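PDB 3MYX: (S)-ureidoglycine aminohydrolase cupin domain-containing protein from Pseudomonas syringae pv. tomato, which is of unknown function but belongs to the cupin superfamily, with a domain probably related to that of (S)-ureidoglycine aminohydrolase. Local coordinates for residues Arg168-Arg179 with Lys224-Tyr235. Numbering follows the deposited sequence.
Sequences RIGVWDSTPYER and KWTSTGYVRKFY
Strands 168-174 and 231-235 run antiparallel, axes 4.7 Å apart at closest approach, with Gly170-Tyr235, Trp172-Lys233 and Ser174-Val231 as hydrogen-bonded pairs; beyond a break, weaker pairing resumes around Glu178 and Thr226, carried by Ser227 N to Tyr177 O and Arg179 N to Trp225 O. Gly170, lacking a side chain, lets the Tyr235 ring lie over the backbone, Gly170 CA 4.0 Å from the ring centroid (CH-pi). On the same face the extended Lys233 crosses the Trp172 indole, its NZ 4.0 Å from the six-membered ring centroid and 14° off the normal, a cation-pi contact. That buried ammonium is satisfied by a salt bridge with Glu188 and a water that reaches Tyr177 OH. Tyr177, its CG between backbone N and carbonyl carbon (chi1 68°), stacks offset on the five-membered ring of Trp225, centroids 3.9 Å and planes 8° apart, NE1 over the tyrosine's centre. Ser227 OG, a small hydroxyl, accepts from Trp225 NE1 (2.9 Å) and Tyr177 N, tying both together. On the other face Asp173 OD2 takes a 2.6 Å bond from Tyr230 OH, which reaches in from the loop on the anti side, tilted out of the carboxylate plane. OD2 also pairs with Arg155 and, at a long 3.5 Å, with Arg232 NH1, secondary to Arg232's bonds to Ala134 O and Arg132 O. Lys224 NZ bends to a salt bridge with Glu178 OE2 (3.2 Å) and a hydrogen bond from above the carbonyl plane of Arg179 O. Both chains thus pass between two antiparallel sheets, as in the cupin double-stranded beta-barrel (jelly roll), here the EutQ-like domain.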
loop_
_atom_site.group_PDB
_atom_site.type_symbol
_atom_site.label_atom_id
_atom_site.label_comp_id
_atom_site.label_asym_id
_atom_site.label_seq_id
_atom_site.Cartn_x
_atom_site.Cartn_y
_atom_site.Cartn_z
ATOM N N ARG A 168 0.459 -6.000 -8.186
ATOM C CA ARG A 168 -0.283 -7.120 -7.640
ATOM C C ARG A 168 -0.614 -6.707 -6.212
ATOM O O ARG A 168 0.262 -6.262 -5.454
ATOM C CB ARG A 168 0.559 -8.399 -7.656
ATOM C CG ARG A 168 0.728 -9.039 -9.015
ATOM C CD ARG A 168 1.464 -10.365 -8.868
ATOM N NE ARG A 168 2.845 -10.206 -8.400
ATOM C CZ ARG A 168 3.325 -10.536 -7.189
ATOM N NH1 ARG A 168 2.564 -11.066 -6.220
ATOM N NH2 ARG A 168 4.613 -10.335 -6.943
ATOM N N ILE A 169 -1.887 -6.839 -5.865
ATOM C CA ILE A 169 -2.426 -6.327 -4.605
ATOM C C ILE A 169 -3.230 -7.417 -3.919
ATOM O O ILE A 169 -4.021 -8.112 -4.552
ATOM C CB ILE A 169 -3.287 -5.080 -4.862
ATOM C CG1 ILE A 169 -2.414 -3.958 -5.443
ATOM C CG2 ILE A 169 -3.986 -4.645 -3.580
ATOM C CD1 ILE A 169 -3.181 -2.748 -5.974
ATOM N N GLY A 170 -2.992 -7.611 -2.629
ATOM C CA GLY A 170 -3.678 -8.673 -1.945
ATOM C C GLY A 170 -3.334 -8.761 -0.484
ATOM O O GLY A 170 -2.998 -7.757 0.145
ATOM N N VAL A 171 -3.444 -9.979 0.034
ATOM C CA VAL A 171 -3.195 -10.281 1.420
ATOM C C VAL A 171 -2.144 -11.397 1.478
ATOM O O VAL A 171 -2.167 -12.324 0.662
ATOM C CB VAL A 171 -4.495 -10.675 2.157
ATOM C CG1 VAL A 171 -4.215 -11.068 3.643
ATOM C CG2 VAL A 171 -5.517 -9.547 2.108
ATOM N N TRP A 172 -1.205 -11.261 2.425
ATOM C CA TRP A 172 -0.091 -12.201 2.613
ATOM C C TRP A 172 0.053 -12.509 4.075
ATOM O O TRP A 172 -0.229 -11.650 4.923
ATOM C CB TRP A 172 1.187 -11.548 2.134
ATOM C CG TRP A 172 2.538 -12.187 2.344
ATOM C CD1 TRP A 172 3.204 -12.944 1.457
ATOM C CD2 TRP A 172 3.434 -11.975 3.442
ATOM N NE1 TRP A 172 4.460 -13.249 1.930
ATOM C CE2 TRP A 172 4.629 -12.634 3.140
ATOM C CE3 TRP A 172 3.348 -11.266 4.644
ATOM C CZ2 TRP A 172 5.730 -12.599 3.985
ATOM C CZ3 TRP A 172 4.440 -11.234 5.478
ATOM C CH2 TRP A 172 5.621 -11.880 5.133
ATOM N N ASP A 173 0.508 -13.716 4.392
ATOM C CA ASP A 173 0.920 -14.001 5.754
ATOM C C ASP A 173 2.163 -14.859 5.800
ATOM O O ASP A 173 2.590 -15.420 4.795
ATOM C CB ASP A 173 -0.236 -14.508 6.653
ATOM C CG ASP A 173 -0.650 -15.977 6.445
ATOM O OD1 ASP A 173 0.005 -16.782 5.737
ATOM O OD2 ASP A 173 -1.718 -16.323 7.033
ATOM N N SER A 174 2.767 -14.907 6.974
ATOM C CA SER A 174 4.011 -15.632 7.135
ATOM C C SER A 174 4.256 -15.981 8.583
ATOM O O SER A 174 3.954 -15.205 9.483
ATOM C CB SER A 174 5.197 -14.785 6.652
ATOM O OG SER A 174 6.397 -15.532 6.626
ATOM N N THR A 175 4.881 -17.127 8.768
ATOM C CA THR A 175 5.497 -17.503 10.030
ATOM C C THR A 175 6.766 -16.631 10.204
ATOM O O THR A 175 7.171 -15.897 9.292
ATOM C CB THR A 175 5.782 -19.014 10.024
ATOM O OG1 THR A 175 6.714 -19.335 8.990
ATOM C CG2 THR A 175 4.500 -19.835 9.817
ATOM N N PRO A 176 7.387 -16.663 11.397
ATOM C CA PRO A 176 8.497 -15.746 11.675
ATOM C C PRO A 176 9.716 -16.012 10.817
ATOM O O PRO A 176 10.022 -17.155 10.484
ATOM C CB PRO A 176 8.860 -16.057 13.135
ATOM C CG PRO A 176 7.728 -16.780 13.688
ATOM C CD PRO A 176 7.013 -17.458 12.582
ATOM N N TYR A 177 10.430 -14.955 10.469
ATOM C CA TYR A 177 11.729 -15.107 9.820
ATOM C C TYR A 177 12.591 -13.881 9.920
ATOM O O TYR A 177 12.121 -12.776 10.256
ATOM C CB TYR A 177 11.597 -15.521 8.357
ATOM C CG TYR A 177 11.010 -14.492 7.411
ATOM C CD1 TYR A 177 9.638 -14.339 7.273
ATOM C CD2 TYR A 177 11.830 -13.693 6.630
ATOM C CE1 TYR A 177 9.093 -13.440 6.373
ATOM C CE2 TYR A 177 11.308 -12.799 5.722
ATOM C CZ TYR A 177 9.935 -12.676 5.591
ATOM O OH TYR A 177 9.374 -11.790 4.705
ATOM N N GLU A 178 13.871 -14.097 9.626
ATOM C CA GLU A 178 14.881 -13.051 9.626
ATOM C C GLU A 178 15.787 -13.264 8.443
ATOM O O GLU A 178 16.241 -14.376 8.200
ATOM C CB GLU A 178 15.682 -13.090 10.933
ATOM C CG GLU A 178 16.733 -11.967 11.059
ATOM C CD GLU A 178 17.558 -12.052 12.338
ATOM O OE1 GLU A 178 17.221 -12.854 13.235
ATOM O OE2 GLU A 178 18.535 -11.289 12.439
ATOM N N ARG A 179 16.065 -12.188 7.718
ATOM C CA ARG A 179 16.981 -12.217 6.595
ATOM C C ARG A 179 17.945 -11.049 6.691
ATOM O O ARG A 179 17.731 -10.102 7.453
ATOM C CB ARG A 179 16.201 -12.142 5.279
ATOM C CG ARG A 179 15.281 -10.929 5.135
ATOM C CD ARG A 179 14.803 -10.763 3.704
ATOM N NE ARG A 179 13.971 -9.571 3.528
ATOM C CZ ARG A 179 14.429 -8.324 3.462
ATOM N NH1 ARG A 179 15.737 -8.059 3.569
ATOM N NH2 ARG A 179 13.574 -7.320 3.301
ATOM N N LYS A 224 16.465 -4.683 6.052
ATOM C CA LYS A 224 16.505 -5.982 6.700
ATOM C C LYS A 224 15.132 -6.233 7.307
ATOM O O LYS A 224 14.562 -5.336 7.878
ATOM C CB LYS A 224 17.549 -5.948 7.803
ATOM C CG LYS A 224 17.737 -7.242 8.536
ATOM C CD LYS A 224 18.609 -7.038 9.750
ATOM C CE LYS A 224 18.621 -8.265 10.622
ATOM N NZ LYS A 224 19.141 -9.447 9.888
ATOM N N TRP A 225 14.618 -7.453 7.159
ATOM C CA TRP A 225 13.359 -7.862 7.772
ATOM C C TRP A 225 13.651 -8.792 8.937
ATOM O O TRP A 225 14.376 -9.782 8.767
ATOM C CB TRP A 225 12.509 -8.611 6.748
ATOM C CG TRP A 225 11.279 -9.309 7.294
ATOM C CD1 TRP A 225 11.249 -10.394 8.127
ATOM C CD2 TRP A 225 9.903 -8.982 7.031
ATOM N NE1 TRP A 225 9.955 -10.754 8.396
ATOM C CE2 TRP A 225 9.112 -9.924 7.719
ATOM C CE3 TRP A 225 9.261 -8.009 6.254
ATOM C CZ2 TRP A 225 7.721 -9.879 7.710
ATOM C CZ3 TRP A 225 7.885 -7.970 6.253
ATOM C CH2 TRP A 225 7.131 -8.909 6.956
ATOM N N THR A 226 13.060 -8.502 10.093
ATOM C CA THR A 226 13.025 -9.427 11.232
ATOM C C THR A 226 11.630 -9.471 11.816
ATOM O O THR A 226 11.114 -8.467 12.301
ATOM C CB THR A 226 13.987 -9.023 12.362
ATOM O OG1 THR A 226 15.278 -8.795 11.813
ATOM C CG2 THR A 226 14.067 -10.145 13.419
ATOM N N SER A 227 11.031 -10.652 11.801
ATOM C CA SER A 227 9.789 -10.896 12.513
ATOM C C SER A 227 10.006 -12.074 13.449
ATOM O O SER A 227 10.615 -13.076 13.080
ATOM C CB SER A 227 8.627 -11.151 11.555
ATOM O OG SER A 227 8.872 -12.236 10.679
ATOM N N THR A 228 9.514 -11.942 14.669
ATOM C CA THR A 228 9.622 -13.014 15.656
ATOM C C THR A 228 8.280 -13.697 15.897
ATOM O O THR A 228 8.195 -14.618 16.682
ATOM C CB THR A 228 10.203 -12.470 16.983
ATOM O OG1 THR A 228 9.361 -11.423 17.463
ATOM C CG2 THR A 228 11.650 -11.960 16.783
ATOM N N GLY A 229 7.238 -13.247 15.204
ATOM C CA GLY A 229 5.914 -13.838 15.268
ATOM C C GLY A 229 5.279 -13.792 13.888
ATOM O O GLY A 229 5.829 -13.224 12.932
ATOM N N TYR A 230 4.108 -14.400 13.790
ATOM C CA TYR A 230 3.264 -14.326 12.614
ATOM C C TYR A 230 2.989 -12.896 12.194
ATOM O O TYR A 230 2.744 -12.013 13.032
ATOM C CB TYR A 230 1.944 -14.997 12.962
ATOM C CG TYR A 230 0.871 -14.960 11.913
ATOM C CD1 TYR A 230 0.857 -15.879 10.872
ATOM C CD2 TYR A 230 -0.156 -14.047 11.985
ATOM C CE1 TYR A 230 -0.175 -15.881 9.942
ATOM C CE2 TYR A 230 -1.185 -14.045 11.068
ATOM C CZ TYR A 230 -1.196 -14.952 10.037
ATOM O OH TYR A 230 -2.254 -14.955 9.141
ATOM N N VAL A 231 2.980 -12.668 10.886
ATOM C CA VAL A 231 2.592 -11.394 10.291
ATOM C C VAL A 231 1.575 -11.649 9.205
ATOM O O VAL A 231 1.704 -12.592 8.433
ATOM C CB VAL A 231 3.822 -10.653 9.722
ATOM C CG1 VAL A 231 3.419 -9.422 8.926
ATOM C CG2 VAL A 231 4.775 -10.247 10.844
ATOM N N ARG A 232 0.558 -10.799 9.145
ATOM C CA ARG A 232 -0.382 -10.780 8.032
ATOM C C ARG A 232 -0.492 -9.359 7.554
ATOM O O ARG A 232 -0.598 -8.441 8.387
ATOM C CB ARG A 232 -1.730 -11.316 8.471
ATOM C CG ARG A 232 -2.798 -11.363 7.395
ATOM C CD ARG A 232 -4.086 -11.882 8.013
ATOM N NE ARG A 232 -5.136 -12.143 7.050
ATOM C CZ ARG A 232 -5.392 -13.316 6.441
ATOM N NH1 ARG A 232 -4.676 -14.414 6.616
ATOM N NH2 ARG A 232 -6.375 -13.355 5.608
ATOM N N LYS A 233 -0.485 -9.164 6.244
ATOM C CA LYS A 233 -0.502 -7.814 5.705
ATOM C C LYS A 233 -1.306 -7.698 4.434
ATOM O O LYS A 233 -1.383 -8.653 3.666
ATOM C CB LYS A 233 0.931 -7.336 5.437
ATOM C CG LYS A 233 1.607 -7.991 4.269
ATOM C CD LYS A 233 3.117 -7.790 4.286
ATOM C CE LYS A 233 3.752 -8.322 3.032
ATOM N NZ LYS A 233 5.262 -8.228 3.085
ATOM N N PHE A 234 -1.865 -6.505 4.212
ATOM C CA PHE A 234 -2.225 -6.079 2.881
ATOM C C PHE A 234 -0.933 -5.671 2.198
ATOM O O PHE A 234 -0.048 -5.060 2.827
ATOM C CB PHE A 234 -3.111 -4.838 2.914
ATOM C CG PHE A 234 -4.529 -5.081 3.323
ATOM C CD1 PHE A 234 -5.354 -5.878 2.547
ATOM C CD2 PHE A 234 -5.089 -4.418 4.416
ATOM C CE1 PHE A 234 -6.698 -6.050 2.883
ATOM C CE2 PHE A 234 -6.432 -4.597 4.753
ATOM C CZ PHE A 234 -7.232 -5.400 3.998
ATOM N N TYR A 235 -0.836 -5.941 0.899
ATOM C CA TYR A 235 0.295 -5.482 0.119
ATOM C C TYR A 235 -0.131 -4.939 -1.231
ATOM O O TYR A 235 -1.155 -5.354 -1.799
ATOM C CB TYR A 235 1.313 -6.594 -0.096
ATOM C CG TYR A 235 0.793 -7.779 -0.884
ATOM C CD1 TYR A 235 0.808 -7.781 -2.285
ATOM C CD2 TYR A 235 0.252 -8.880 -0.239
ATOM C CE1 TYR A 235 0.331 -8.866 -3.010
ATOM C CE2 TYR A 235 -0.234 -9.947 -0.956
ATOM C CZ TYR A 235 -0.200 -9.946 -2.324
ATOM O OH TYR A 235 -0.723 -11.053 -2.979
HETATM O O HOH W 1 6.418 -13.171 10.126
HETATM O O HOH W 2 7.596 -9.607 3.325
#